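Local coordinates for glycine betaine/carnitine/choline ABC transporter (Staphylococcus aureus subsp. aureus Mu50, PDB 3O66), which probably binds glycine betaine, carnitine, choline or a related compound outside the membrane and delivers it to an ABC importer, at residues A[13-18]-A[42-47]; A[118-123]-A[206-211]. One frame throughout, in Å; residues are numbered along the deposited sequence. Where two conformers were deposited one is given.

Interaction 1: residues A[13-18]-A[42-47]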
ATOM      1  N   ILE A  13       2.848   7.758 -16.061  1.00 25.23           N
ATOM      2  CA  ILE A  13       2.780   7.220 -14.719  1.00 24.21           C
ATOM      3  C   ILE A  13       2.083   5.856 -14.756  1.00 24.21           C
ATOM      4  O   ILE A  13       0.888   5.742 -15.143  1.00 25.30           O
ATOM      5  CB  ILE A  13       1.959   8.157 -13.780  1.00 24.12           C
ATOM      6  CG1 ILE A  13       2.499   9.597 -13.844  1.00 23.64           C
ATOM      7  CG2 ILE A  13       1.894   7.569 -12.354  1.00 22.73           C
ATOM      8  CD1 ILE A  13       1.633  10.665 -13.137  1.00 23.93           C
ATOM      9  N   THR A  14       2.785   4.826 -14.304  1.00 22.65           N
ATOM     10  CA  THR A  14       2.170   3.516 -14.291  1.00 23.11           C
ATOM     11  C   THR A  14       1.169   3.417 -13.141  1.00 23.36           C
ATOM     12  O   THR A  14       1.420   3.938 -12.014  1.00 23.09           O
ATOM     13  CB  THR A  14       3.176   2.390 -14.101  1.00 22.50           C
ATOM     14  OG1 THR A  14       3.718   2.484 -12.774  1.00 22.87           O
ATOM     15  CG2 THR A  14       4.266   2.457 -15.123  1.00 23.65           C
ATOM     16  N   ALA A  15       0.046   2.762 -13.425  1.00 24.38           N
ATOM     17  CA  ALA A  15      -0.947   2.502 -12.395  1.00 24.30           C
ATOM     18  C   ALA A  15      -1.466   1.086 -12.500  1.00 25.75           C
ATOM     19  O   ALA A  15      -1.637   0.552 -13.630  1.00 26.76           O
ATOM     20  CB  ALA A  15      -2.072   3.484 -12.503  1.00 24.88           C
ATOM     21  N   LEU A  16      -1.708   0.475 -11.334  1.00 24.86           N
ATOM     22  CA  LEU A  16      -2.299  -0.848 -11.233  1.00 25.89           C
ATOM     23  C   LEU A  16      -3.803  -0.666 -11.438  1.00 26.70           C
ATOM     24  O   LEU A  16      -4.293   0.467 -11.458  1.00 25.51           O
ATOM     25  CB  LEU A  16      -2.033  -1.474  -9.830  1.00 25.34           C
ATOM     26  CG  LEU A  16      -0.569  -1.650  -9.397  1.00 25.27           C
ATOM     27  CD1 LEU A  16      -0.503  -2.105  -7.942  1.00 26.57           C
ATOM     28  CD2 LEU A  16       0.189  -2.631 -10.327  1.00 25.40           C
ATOM     29  N   SER A  17      -4.540  -1.764 -11.573  1.00 28.31           N
ATOM     30  CA  SER A  17      -6.013  -1.692 -11.597  1.00 30.12           C
ATOM     31  C   SER A  17      -6.689  -1.411 -10.243  1.00 30.44           C
ATOM     32  O   SER A  17      -7.931  -1.310 -10.175  1.00 32.86           O
ATOM     33  CB  SER A  17      -6.632  -2.942 -12.283  1.00 32.32           C
ATOM     34  OG  SER A  17      -6.058  -4.134 -11.760  1.00 35.38           O
ATOM     35  N   THR A  18      -5.905  -1.224  -9.190  1.00 28.98           N
ATOM     36  CA  THR A  18      -6.442  -1.014  -7.838  1.00 28.06           C
ATOM     37  C   THR A  18      -6.808   0.455  -7.693  1.00 27.32           C
ATOM     38  O   THR A  18      -6.177   1.310  -8.322  1.00 26.24           O
ATOM     39  CB  THR A  18      -5.407  -1.354  -6.756  1.00 27.76           C
ATOM     40  OG1 THR A  18      -4.279  -0.456  -6.855  1.00 26.54           O
ATOM     41  CG2 THR A  18      -4.927  -2.804  -6.895  1.00 28.02           C
ATOM     42  N   PRO A  42       0.949  14.976 -17.411  1.00 27.72           N
ATOM     43  CA  PRO A  42       1.274  13.547 -17.449  1.00 26.91           C
ATOM     44  C   PRO A  42       0.066  12.702 -17.865  1.00 27.57           C
ATOM     45  O   PRO A  42      -1.086  13.134 -17.692  1.00 27.41           O
ATOM     46  CB  PRO A  42       1.627  13.243 -15.989  1.00 25.62           C
ATOM     47  CG  PRO A  42       2.019  14.584 -15.415  1.00 25.53           C
ATOM     48  CD  PRO A  42       1.027  15.512 -16.039  1.00 26.48           C
ATOM     49  N   THR A  43       0.320  11.517 -18.414  1.00 28.05           N
ATOM     50  CA  THR A  43      -0.753  10.559 -18.667  1.00 28.66           C
ATOM     51  C   THR A  43      -0.458   9.265 -17.926  1.00 27.63           C
ATOM     52  O   THR A  43       0.666   9.042 -17.507  1.00 27.58           O
ATOM     53  CB  THR A  43      -0.968  10.296 -20.178  1.00 29.90           C
ATOM     54  OG1 THR A  43       0.200   9.674 -20.715  1.00 31.26           O
ATOM     55  CG2 THR A  43      -1.229  11.623 -20.908  1.00 30.71           C
ATOM     56  N   LEU A  44      -1.466   8.417 -17.768  1.00 27.32           N
ATOM     57  CA  LEU A  44      -1.287   7.192 -17.029  1.00 27.70           C
ATOM     58  C   LEU A  44      -1.138   6.015 -17.973  1.00 28.29           C
ATOM     59  O   LEU A  44      -1.745   5.993 -19.044  1.00 28.59           O
ATOM     60  CB  LEU A  44      -2.467   6.928 -16.084  1.00 27.14           C
ATOM     61  CG  LEU A  44      -2.491   7.509 -14.670  1.00 28.35           C
ATOM     62  CD1 LEU A  44      -2.176   9.012 -14.599  1.00 28.37           C
ATOM     63  CD2 LEU A  44      -3.844   7.191 -14.020  1.00 29.24           C
ATOM     64  N   VAL A  45      -0.300   5.069 -17.563  1.00 28.54           N
ATOM     65  CA  VAL A  45      -0.252   3.737 -18.170  1.00 30.11           C
ATOM     66  C   VAL A  45      -0.992   2.866 -17.164  1.00 30.54           C
ATOM     67  O   VAL A  45      -0.420   2.367 -16.186  1.00 30.29           O
ATOM     68  CB  VAL A  45       1.189   3.266 -18.427  1.00 29.71           C
ATOM     69  CG1 VAL A  45       1.200   1.856 -19.017  1.00 30.65           C
ATOM     70  CG2 VAL A  45       1.912   4.242 -19.395  1.00 30.44           C
ATOM     71  N   ASN A  46      -2.286   2.734 -17.409  1.00 32.32           N
ATOM     72  CA  ASN A  46      -3.242   2.300 -16.405  1.00 33.65           C
ATOM     73  C   ASN A  46      -3.543   0.811 -16.514  1.00 34.55           C
ATOM     74  O   ASN A  46      -3.159   0.163 -17.494  1.00 34.42           O
ATOM     75  CB  ASN A  46      -4.539   3.119 -16.557  1.00 35.05           C
ATOM     76  CG  ASN A  46      -5.188   3.445 -15.217  1.00 36.67           C
ATOM     77  OD1 ASN A  46      -4.938   2.764 -14.204  1.00 37.86           O
ATOM     78  ND2 ASN A  46      -6.065   4.458 -15.211  1.00 36.12           N
ATOM     79  N   ASN A  47      -4.206   0.293 -15.477  1.00 34.49           N
ATOM     80  CA  ASN A  47      -4.675  -1.096 -15.383  1.00 35.18           C
ATOM     81  C   ASN A  47      -3.613  -2.179 -15.501  1.00 34.51           C
ATOM     82  O   ASN A  47      -3.867  -3.248 -16.072  1.00 35.83           O
ATOM     83  CB  ASN A  47      -5.808  -1.350 -16.383  1.00 37.51           C
ATOM     84  CG  ASN A  47      -6.986  -0.423 -16.166  1.00 40.36           C
ATOM     85  OD1 ASN A  47      -7.433   0.241 -17.096  1.00 44.18           O
ATOM     86  ND2 ASN A  47      -7.487  -0.361 -14.929  1.00 42.19           N
TER
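Ile13 and Ala15 turn their backbone polar atoms to strand 43-47, and three hydrogen bonds join residues 13-15 to 43-45. Ile13 N gives its hydrogen to Thr43 O at 2.9 Å. Val45 N then reaches Ile13 O at 2.8 Å, and Ala15 N reaches Val45 O at 2.8 Å. Ile13 pairs with Leu44 and Thr14 with Val45, in parallel register. Ala15 O and Asn47 N are close but badly angled. The backbone pairing goes on past this point, from Ala15 to Leu48.

Asn47 N bonds instead to Asn46 OD1 at 2.9 Å, 25° off the plane of that amide. The same OD1 lies 3.4 Å from Ala15 CB. Gln22 NE2 of helix 19-35 is a further donor to it, so this oxygen accepts two hydrogen bonds. On the face of Ile13 and Leu44, Ile13 CD1 rests against Pro42 CB at 3.8 Å, the two side chains alongside each other and pointing the same way. The isoleucine ethyl branch gets there because CG1 is anti to the carbonyl carbon (chi1 -53°) and the chain runs on extended.

Thr14 lies on the other face with Val45. Its OG1 bonds to Gln54 and Ser66. Helix 19-35 covers the opposite face at Ala15 and Leu44, and Thr18 caps its start through Ser21 N. The contact thus joins the two strands of a beta-alpha-beta unit. Its chemistry implies that backbone bonds hold the strands together as far as Leu48. Where Asn47 N is not bonded to Ala15 O, the Asn46 carboxamide oxygen bridges the Asn47 backbone and Gln22 of the helix between the strands.

Interaction 2: residues A[118-123]-A[206-211]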
ATOM      1  N   PHE A 118      -3.698  -8.498  10.458  1.00 21.50           N
ATOM      2  CA  PHE A 118      -4.815  -9.064  11.185  1.00 21.49           C
ATOM      3  C   PHE A 118      -5.700  -7.949  11.649  1.00 21.42           C
ATOM      4  O   PHE A 118      -5.217  -6.902  12.085  1.00 23.24           O
ATOM      5  CB  PHE A 118      -4.345  -9.895  12.387  1.00 22.49           C
ATOM      6  CG  PHE A 118      -3.613 -11.140  11.983  1.00 23.12           C
ATOM      7  CD1 PHE A 118      -4.318 -12.292  11.659  1.00 23.97           C
ATOM      8  CD2 PHE A 118      -2.231 -11.124  11.817  1.00 23.62           C
ATOM      9  CE1 PHE A 118      -3.643 -13.446  11.245  1.00 25.01           C
ATOM     10  CE2 PHE A 118      -1.540 -12.274  11.382  1.00 25.99           C
ATOM     11  CZ  PHE A 118      -2.257 -13.424  11.092  1.00 26.25           C
HETATM   12  N   MSE A 119      -7.004  -8.177  11.570  1.00 21.43           N
HETATM   13  CA  MSE A 119      -7.969  -7.127  11.887  1.00 21.12           C
HETATM   14  C   MSE A 119      -9.243  -7.711  12.450  1.00 20.67           C
HETATM   15  O   MSE A 119      -9.585  -8.890  12.186  1.00 21.28           O
HETATM   16  CB  MSE A 119      -8.246  -6.208  10.697  1.00 20.98           C
HETATM   17  CG  MSE A 119      -8.764  -6.967   9.463  1.00 22.61           C
HETATM   18 SE   MSE A 119      -8.890  -5.815   7.895  0.75 22.10          SE
HETATM   19  CE  MSE A 119      -6.967  -5.572   7.613  1.00 23.63           C
ATOM     20  N   VAL A 120      -9.905  -6.891  13.264  1.00 20.30           N
ATOM     21  CA  VAL A 120     -11.108  -7.294  14.002  1.00 20.48           C
ATOM     22  C   VAL A 120     -12.119  -6.169  13.968  1.00 21.44           C
ATOM     23  O   VAL A 120     -11.774  -5.037  13.570  1.00 22.90           O
ATOM     24  CB  VAL A 120     -10.783  -7.678  15.468  1.00 20.66           C
ATOM     25  CG1 VAL A 120      -9.813  -8.843  15.499  1.00 21.41           C
ATOM     26  CG2 VAL A 120     -10.274  -6.436  16.329  1.00 20.73           C
ATOM     27  N   THR A 121     -13.346  -6.428  14.403  1.00 22.34           N
ATOM     28  CA  THR A 121     -14.310  -5.333  14.557  1.00 22.94           C
ATOM     29  C   THR A 121     -13.977  -4.514  15.822  1.00 24.80           C
ATOM     30  O   THR A 121     -13.282  -5.004  16.726  1.00 25.39           O
ATOM     31  CB  THR A 121     -15.737  -5.824  14.755  1.00 22.72           C
ATOM     32  OG1 THR A 121     -15.793  -6.607  15.970  1.00 23.27           O
ATOM     33  CG2 THR A 121     -16.272  -6.645  13.509  1.00 22.78           C
ATOM     34  N   LYS A 122     -14.545  -3.317  15.923  0.50 25.93           N
ATOM     35  CA  LYS A 122     -14.421  -2.518  17.147  0.50 28.26           C
ATOM     36  C   LYS A 122     -15.016  -3.215  18.370  0.50 28.92           C
ATOM     37  O   LYS A 122     -14.455  -3.126  19.457  0.50 30.06           O
ATOM     38  CB  LYS A 122     -15.003  -1.115  16.962  0.50 29.78           C
ATOM     39  CG  LYS A 122     -16.511  -1.063  16.760  0.50 31.62           C
ATOM     40  CD  LYS A 122     -17.033   0.367  16.875  0.50 34.53           C
ATOM     41  CE  LYS A 122     -18.377   0.507  16.174  0.50 35.85           C
ATOM     42  NZ  LYS A 122     -18.320  -0.160  14.843  0.50 34.41           N
ATOM     43  N   GLU A 123     -16.125  -3.937  18.212  0.50 29.15           N
ATOM     44  CA  GLU A 123     -16.693  -4.646  19.372  0.50 30.35           C
ATOM     45  C   GLU A 123     -15.779  -5.774  19.868  0.50 29.43           C
ATOM     46  O   GLU A 123     -15.659  -6.017  21.072  0.50 29.95           O
ATOM     47  CB  GLU A 123     -18.116  -5.171  19.108  0.50 31.15           C
ATOM     48  CG  GLU A 123     -18.655  -6.049  20.237  0.50 33.49           C
ATOM     49  CD  GLU A 123     -20.083  -6.530  20.012  0.50 36.92           C
ATOM     50  OE1 GLU A 123     -20.313  -7.288  19.041  0.50 37.02           O
ATOM     51  OE2 GLU A 123     -20.975  -6.161  20.820  0.50 40.66           O
ATOM     52  N   ASP A 206     -15.314   0.663  10.255  1.00 30.80           N
ATOM     53  CA  ASP A 206     -14.578   1.054  11.458  1.00 31.79           C
ATOM     54  C   ASP A 206     -13.854  -0.161  12.084  1.00 29.41           C
ATOM     55  O   ASP A 206     -13.982  -0.426  13.274  1.00 30.41           O
ATOM     56  CB  ASP A 206     -15.528   1.746  12.467  1.00 34.75           C
ATOM     57  CG  ASP A 206     -14.792   2.565  13.506  1.00 38.94           C
ATOM     58  OD1 ASP A 206     -13.643   2.996  13.274  1.00 43.21           O
ATOM     59  OD2 ASP A 206     -15.370   2.788  14.580  1.00 45.85           O
ATOM     60  N   LEU A 207     -13.132  -0.908  11.260  1.00 26.24           N
ATOM     61  CA  LEU A 207     -12.406  -2.110  11.723  1.00 25.09           C
ATOM     62  C   LEU A 207     -11.118  -1.686  12.445  1.00 25.20           C
ATOM     63  O   LEU A 207     -10.627  -0.572  12.232  1.00 25.93           O
ATOM     64  CB  LEU A 207     -12.086  -3.017  10.539  1.00 23.56           C
ATOM     65  CG  LEU A 207     -13.245  -3.547   9.670  1.00 23.88           C
ATOM     66  CD1 LEU A 207     -12.714  -4.375   8.491  1.00 21.88           C
ATOM     67  CD2 LEU A 207     -14.215  -4.394  10.512  1.00 25.78           C
ATOM     68  N   LYS A 208     -10.614  -2.547  13.327  1.00 24.53           N
ATOM     69  CA  LYS A 208      -9.410  -2.293  14.102  1.00 25.50           C
ATOM     70  C   LYS A 208      -8.281  -3.156  13.543  1.00 24.55           C
ATOM     71  O   LYS A 208      -8.341  -4.383  13.571  1.00 24.62           O
ATOM     72  CB  LYS A 208      -9.648  -2.613  15.592  1.00 26.23           C
ATOM     73  CG  LYS A 208      -8.343  -2.660  16.446  1.00 28.54           C
ATOM     74  CD  LYS A 208      -7.900  -1.256  16.902  1.00 30.03           C
ATOM     75  CE  LYS A 208      -6.531  -1.335  17.619  1.00 30.77           C
ATOM     76  NZ  LYS A 208      -6.012   0.031  17.770  1.00 32.34           N
ATOM     77  N   VAL A 209      -7.260  -2.518  12.999  1.00 24.17           N
ATOM     78  CA  VAL A 209      -6.105  -3.259  12.449  1.00 24.38           C
ATOM     79  C   VAL A 209      -5.125  -3.460  13.578  1.00 25.05           C
ATOM     80  O   VAL A 209      -4.808  -2.486  14.284  1.00 26.65           O
ATOM     81  CB  VAL A 209      -5.471  -2.473  11.323  1.00 23.39           C
ATOM     82  CG1 VAL A 209      -4.226  -3.246  10.745  1.00 24.35           C
ATOM     83  CG2 VAL A 209      -6.545  -2.186  10.245  1.00 24.66           C
ATOM     84  N   LEU A 210      -4.650  -4.697  13.766  1.00 24.45           N
ATOM     85  CA  LEU A 210      -3.739  -5.011  14.870  1.00 25.51           C
ATOM     86  C   LEU A 210      -2.276  -4.826  14.472  1.00 26.24           C
ATOM     87  O   LEU A 210      -1.905  -5.092  13.328  1.00 25.23           O
ATOM     88  CB  LEU A 210      -3.977  -6.454  15.360  1.00 24.96           C
ATOM     89  CG  LEU A 210      -5.408  -6.753  15.873  1.00 26.00           C
ATOM     90  CD1 LEU A 210      -5.508  -8.222  16.268  1.00 26.77           C
ATOM     91  CD2 LEU A 210      -5.727  -5.861  17.081  1.00 26.49           C
ATOM     92  N   LYS A 211      -1.456  -4.351  15.414  1.00 26.78           N
ATOM     93  CA  LYS A 211      -0.031  -4.152  15.156  1.00 28.70           C
ATOM     94  C   LYS A 211       0.684  -5.500  15.118  1.00 28.40           C
ATOM     95  O   LYS A 211       0.457  -6.357  15.985  1.00 28.93           O
ATOM     96  CB  LYS A 211       0.605  -3.223  16.220  1.00 30.52           C
ATOM     97  CG  LYS A 211       0.127  -1.777  16.101  1.00 33.64           C
ATOM     98  CD  LYS A 211       0.740  -0.822  17.140  1.00 40.10           C
ATOM     99  CE  LYS A 211       0.303  -1.148  18.567  1.00 43.37           C
ATOM    100  NZ  LYS A 211       0.834  -0.143  19.564  1.00 47.49           N
TER
HETATM  101  O   HOH W   1      -1.064  -7.448  11.682  1.00 23.56           O
HETATM  102  O   HOH W   2     -16.012  -2.604  13.570  1.00 27.34           O
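Met119, built as selenomethionine, passes obliquely over Leu207, with SE 4.1 Å from Leu207 CD1. Its CG stands between the backbone N and the carbonyl carbon (chi1 58°), and the bend at chi3 carries CE along to Val209 CG2, 4.3 Å away. Tyr182 and Leu185 of helix 181-186 also touch this side chain. Val120 is on the other face, beside Lys208 and pointing the same way, with Val120 CG2 3.9 Å from Lys208 CB. The lysine chain bends at chi2 and its end leads away from strand 116-120, where NZ forms a salt bridge with Glu131.

Three backbone bonds set this pairing. Val120 and Lys208 form an antiparallel hydrogen-bonded pair, bonded in both directions. The bond from Lys208 N to Val120 O is 2.8 Å long. Met119 and Val209 are the neighbouring non-hydrogen-bonded pair. Leu210 N bonds to Phe118 O at 2.8 Å.

A water continues the link at each end. One accepts from Phe118 N and donates to Leu210 O. The other accepts from Lys122 N at 2.9 Å and donates to Asp206 O. Near this second water, in one of two modelled conformers, the side chain of Lys122 crosses that of Asp206 at about a right angle. They make no salt bridge, and the contact is doubtful.

Thr121 is the N-cap of helix 122-128, its OG1 accepting from Thr124 N. Strand 208-209 is short and lies at the margin of its sheet, while strand 116-120 has strand 192-196 on its other side. A short antiparallel edge strand on a mixed sheet flanked by helices fits a lobe of the periplasmic-binding-protein fold.

Interaction 1 and interaction 2 lie in two separate five-stranded mixed sheets, on opposite sides of the centre of the chain. Their centres are 31 Å apart, and their nearest atoms are about 15 Å apart, so they do not touch. Each brings in an outermost strand: 43-48 in the sheet of interaction 1, parallel to its neighbour, and 208-209 in that of interaction 2, antiparallel. Two such sheets are consistent with the two lobes of a substrate-binding protein, which hold ligand between them. A triethylene glycol, probably from crystallisation, lies about 4 Å from the side chain of Leu16 in interaction 1. It does not establish the substrate site.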